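Local structure of mandelate racemase/muconate lactonizing protein (Paenibacillus sp., 3V5C) at residues W181-R192 with L216-V227. The protein probably dehydrates galacturonate, as a magnesium-binding enzyme of the enolase superfamily. The protein carries 1 engineered substitution. Residues are numbered along the deposited sequence; the frame is centred on the assembly and turned at random.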
loop_
_atom_site.group_PDB
_atom_site.type_symbol
_atom_site.label_atom_id
_atom_site.label_comp_id
_atom_site.label_asym_id
_atom_site.label_seq_id
_atom_site.Cartn_x
_atom_site.Cartn_y
_atom_site.Cartn_z
ATOM N N TRP A 181 0.210 18.601 24.726
ATOM C CA TRP A 181 1.320 19.481 24.395
ATOM C C TRP A 181 2.665 18.747 24.368
ATOM O O TRP A 181 3.451 18.940 23.451
ATOM C CB TRP A 181 1.332 20.696 25.326
ATOM C CG TRP A 181 0.024 21.430 25.255
ATOM C CD1 TRP A 181 -0.931 21.500 26.229
ATOM C CD2 TRP A 181 -0.499 22.149 24.130
ATOM N NE1 TRP A 181 -2.003 22.237 25.789
ATOM C CE2 TRP A 181 -1.764 22.647 24.504
ATOM C CE3 TRP A 181 -0.017 22.431 22.850
ATOM C CZ2 TRP A 181 -2.552 23.417 23.648
ATOM C CZ3 TRP A 181 -0.805 23.193 21.994
ATOM C CH2 TRP A 181 -2.058 23.675 22.397
ATOM N N GLU A 182 2.914 17.909 25.368
ATOM C CA GLU A 182 4.138 17.118 25.401
ATOM C C GLU A 182 4.238 16.211 24.182
ATOM O O GLU A 182 5.293 16.095 23.581
ATOM C CB GLU A 182 4.181 16.265 26.660
ATOM C CG GLU A 182 5.482 15.515 26.797
ATOM C CD GLU A 182 5.498 14.544 27.957
ATOM O OE1 GLU A 182 4.534 14.528 28.763
ATOM O OE2 GLU A 182 6.485 13.782 28.048
ATOM N N GLY A 183 3.132 15.569 23.828
ATOM C CA GLY A 183 3.142 14.643 22.702
ATOM C C GLY A 183 3.437 15.357 21.395
ATOM O O GLY A 183 4.123 14.813 20.512
ATOM N N THR A 184 2.894 16.563 21.242
ATOM C CA THR A 184 3.154 17.341 20.038
ATOM C C THR A 184 4.618 17.798 19.963
ATOM O O THR A 184 5.258 17.729 18.902
ATOM C CB THR A 184 2.150 18.507 19.916
ATOM O OG1 THR A 184 0.818 17.985 20.038
ATOM C CG2 THR A 184 2.288 19.224 18.575
ATOM N N LYS A 185 5.155 18.279 21.085
ATOM C CA LYS A 185 6.584 18.603 21.151
ATOM C C LYS A 185 7.449 17.386 20.780
ATOM O O LYS A 185 8.441 17.506 20.053
ATOM C CB LYS A 185 6.938 19.116 22.549
ATOM C CG LYS A 185 8.357 19.649 22.684
ATOM C CD LYS A 185 8.619 20.119 24.122
ATOM C CE LYS A 185 10.091 20.017 24.495
ATOM N NZ LYS A 185 10.265 20.026 25.974
ATOM N N ARG A 186 7.038 16.216 21.254
ATOM C CA ARG A 186 7.789 14.976 21.020
ATOM C C ARG A 186 7.694 14.581 19.549
ATOM O O ARG A 186 8.700 14.184 18.964
ATOM C CB ARG A 186 7.339 13.857 21.982
ATOM C CG ARG A 186 7.742 12.418 21.611
ATOM C CD ARG A 186 8.903 11.795 22.376
ATOM N NE ARG A 186 8.829 11.803 23.846
ATOM C CZ ARG A 186 8.604 10.747 24.637
ATOM N NH1 ARG A 186 8.360 9.521 24.152
ATOM N NH2 ARG A 186 8.635 10.924 25.951
ATOM N N ASP A 187 6.505 14.721 18.943
ATOM C CA ASP A 187 6.359 14.471 17.512
ATOM C C ASP A 187 7.405 15.256 16.737
ATOM O O ASP A 187 8.092 14.713 15.876
ATOM C CB ASP A 187 4.999 14.943 16.971
ATOM C CG ASP A 187 3.829 14.064 17.369
ATOM O OD1 ASP A 187 3.988 12.885 17.768
ATOM O OD2 ASP A 187 2.692 14.598 17.265
ATOM N N ILE A 188 7.479 16.560 17.024
ATOM C CA ILE A 188 8.349 17.475 16.280
ATOM C C ILE A 188 9.819 17.054 16.412
ATOM O O ILE A 188 10.539 16.985 15.415
ATOM C CB ILE A 188 8.179 18.917 16.769
ATOM C CG1 ILE A 188 6.796 19.430 16.349
ATOM C CG2 ILE A 188 9.277 19.817 16.169
ATOM C CD1 ILE A 188 6.288 20.629 17.136
ATOM N N ALA A 189 10.233 16.780 17.649
ATOM C CA ALA A 189 11.602 16.369 17.935
ATOM C C ALA A 189 11.945 15.090 17.188
ATOM O O ALA A 189 13.050 14.942 16.672
ATOM C CB ALA A 189 11.782 16.150 19.427
ATOM N N ILE A 190 11.009 14.147 17.165
ATOM C CA ILE A 190 11.237 12.891 16.454
ATOM C C ILE A 190 11.385 13.115 14.950
ATOM O O ILE A 190 12.274 12.556 14.303
ATOM C CB ILE A 190 10.119 11.872 16.761
ATOM C CG1 ILE A 190 10.257 11.377 18.205
ATOM C CG2 ILE A 190 10.158 10.704 15.770
ATOM C CD1 ILE A 190 9.103 10.539 18.711
ATOM N N VAL A 191 10.497 13.909 14.374
ATOM C CA VAL A 191 10.602 14.191 12.963
ATOM C C VAL A 191 11.937 14.841 12.621
ATOM O O VAL A 191 12.596 14.437 11.679
ATOM C CB VAL A 191 9.438 15.026 12.468
ATOM C CG1 VAL A 191 9.657 15.368 10.993
ATOM C CG2 VAL A 191 8.131 14.241 12.656
ATOM N N ARG A 192 12.344 15.832 13.407
ATOM C CA ARG A 192 13.652 16.446 13.207
ATOM C C ARG A 192 14.757 15.397 13.251
ATOM O O ARG A 192 15.643 15.374 12.399
ATOM C CB ARG A 192 13.938 17.476 14.304
ATOM C CG ARG A 192 13.079 18.704 14.287
ATOM C CD ARG A 192 13.651 19.756 15.243
ATOM N NE ARG A 192 12.962 21.033 15.108
ATOM C CZ ARG A 192 13.104 21.839 14.061
ATOM N NH1 ARG A 192 13.914 21.495 13.069
ATOM N NH2 ARG A 192 12.444 22.987 14.004
ATOM N N LEU A 216 -3.239 22.523 15.425
ATOM C CA LEU A 216 -2.129 21.638 15.795
ATOM C C LEU A 216 -1.255 21.377 14.586
ATOM O O LEU A 216 -0.025 21.354 14.681
ATOM C CB LEU A 216 -2.627 20.310 16.349
ATOM C CG LEU A 216 -3.010 20.315 17.817
ATOM C CD1 LEU A 216 -3.814 19.059 18.162
ATOM C CD2 LEU A 216 -1.757 20.434 18.705
ATOM N N THR A 217 -1.906 21.170 13.441
ATOM C CA THR A 217 -1.199 20.896 12.200
ATOM C C THR A 217 -0.301 22.054 11.831
ATOM O O THR A 217 0.864 21.849 11.501
ATOM C CB THR A 217 -2.192 20.604 11.069
ATOM O OG1 THR A 217 -2.949 19.441 11.434
ATOM C CG2 THR A 217 -1.441 20.346 9.766
ATOM N N LYS A 218 -0.833 23.270 11.911
ATOM C CA LYS A 218 -0.041 24.445 11.590
ATOM C C LYS A 218 1.111 24.623 12.578
ATOM O O LYS A 218 2.193 25.076 12.189
ATOM C CB LYS A 218 -0.931 25.694 11.584
ATOM C CG LYS A 218 -1.897 25.713 10.405
ATOM C CD LYS A 218 -2.810 26.936 10.512
ATOM C CE LYS A 218 -3.676 27.052 9.270
ATOM N NZ LYS A 218 -4.619 28.211 9.388
ATOM N N GLU A 219 0.880 24.272 13.840
ATOM C CA GLU A 219 1.941 24.411 14.840
ATOM C C GLU A 219 3.091 23.477 14.510
ATOM O O GLU A 219 4.262 23.869 14.574
ATOM C CB GLU A 219 1.435 24.127 16.242
ATOM C CG GLU A 219 2.524 24.055 17.277
ATOM C CD GLU A 219 1.997 24.231 18.685
ATOM O OE1 GLU A 219 0.908 24.835 18.856
ATOM O OE2 GLU A 219 2.679 23.761 19.623
ATOM N N VAL A 220 2.758 22.241 14.152
ATOM C CA VAL A 220 3.778 21.263 13.809
ATOM C C VAL A 220 4.519 21.624 12.513
ATOM O O VAL A 220 5.756 21.563 12.451
ATOM C CB VAL A 220 3.148 19.893 13.694
ATOM C CG1 VAL A 220 4.122 18.909 13.081
ATOM C CG2 VAL A 220 2.660 19.429 15.066
ATOM N N LEU A 221 3.773 22.011 11.483
ATOM C CA LEU A 221 4.375 22.387 10.209
ATOM C C LEU A 221 5.288 23.602 10.356
ATOM O O LEU A 221 6.363 23.639 9.751
ATOM C CB LEU A 221 3.306 22.659 9.151
ATOM C CG LEU A 221 2.522 21.427 8.707
ATOM C CD1 LEU A 221 1.415 21.807 7.749
ATOM C CD2 LEU A 221 3.469 20.443 8.052
ATOM N N ALA A 222 4.867 24.583 11.153
ATOM C CA ALA A 222 5.693 25.765 11.364
ATOM C C ALA A 222 6.974 25.369 12.089
ATOM O O ALA A 222 8.065 25.769 11.683
ATOM C CB ALA A 222 4.928 26.843 12.129
ATOM N N ALA A 223 6.845 24.568 13.146
ATOM C CA ALA A 223 8.017 24.138 13.905
ATOM C C ALA A 223 9.003 23.429 12.984
ATOM O O ALA A 223 10.217 23.562 13.148
ATOM C CB ALA A 223 7.606 23.242 15.063
ATOM N N LEU A 224 8.483 22.714 11.994
ATOM C CA LEU A 224 9.308 21.961 11.056
ATOM C C LEU A 224 9.632 22.716 9.761
ATOM O O LEU A 224 9.975 22.097 8.764
ATOM C CB LEU A 224 8.684 20.597 10.748
ATOM C CG LEU A 224 8.523 19.659 11.954
ATOM C CD1 LEU A 224 7.582 18.516 11.638
ATOM C CD2 LEU A 224 9.880 19.107 12.419
ATOM N N SER A 225 9.542 24.044 9.800
ATOM C CA SER A 225 9.849 24.889 8.638
ATOM C C SER A 225 11.221 24.586 8.053
ATOM O O SER A 225 11.391 24.535 6.830
ATOM C CB SER A 225 9.811 26.364 9.031
ATOM O OG SER A 225 8.485 26.785 9.295
ATOM N N ASP A 226 12.198 24.399 8.936
ATOM C CA ASP A 226 13.581 24.187 8.515
ATOM C C ASP A 226 13.821 22.749 8.080
ATOM O O ASP A 226 14.927 22.382 7.695
ATOM C CB ASP A 226 14.564 24.578 9.624
ATOM C CG ASP A 226 14.141 24.076 11.001
ATOM O OD1 ASP A 226 13.151 23.316 11.110
ATOM O OD2 ASP A 226 14.816 24.446 11.990
ATOM N N VAL A 227 12.776 21.937 8.148
ATOM C CA VAL A 227 12.868 20.546 7.757
ATOM C C VAL A 227 12.100 20.361 6.465
ATOM O O VAL A 227 10.982 20.846 6.327
ATOM C CB VAL A 227 12.237 19.632 8.820
ATOM C CG1 VAL A 227 12.131 18.221 8.301
ATOM C CG2 VAL A 227 13.024 19.689 10.121
#
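I188 packs against A223, V220 and L224 at the centre of the contact between helix 180-198 and helix 214-223 with the turn that follows it. The segment axes come within 10.1 Å and cross at -35°. This is a helix-helix contact on the outside of the TIM-barrel-like domain of the enolase fold; strand 204-207 lies between the two helices in sequence.

The tight part is apolar. I188 CD1 meets A223 CB at 3.6 Å. I188 CG2 stands anti to the backbone N and faces L224 CD2. L224 CD1 lies 3.8 Å from V191 CG1. T184 turns its methyl to V220, CG2 to CG2 at 3.5 Å, while T184 OG1 bonds back to L180 O. With an alanine here in place of I188, the methyls that meet A223 and L224 would be gone, which would probably leave a gap between the helices.

The solvent side is looser. The edge of the W181 ring approaches E219 OE1, with CZ3 3.9 Å away.

At the other end, R192 has two deposited conformers. In the one described, its chain is extended from CG to NE, and NH1 and NH2 both bond D226 OD1, at 2.8 and 3.0 Å. The guanidinium and carboxylate planes are nearly perpendicular (88°), and neither bond is straight. The apolar seam therefore carries the packing, while the salt bridge at the edge, seen in one R192 conformer, probably adds a less constant link.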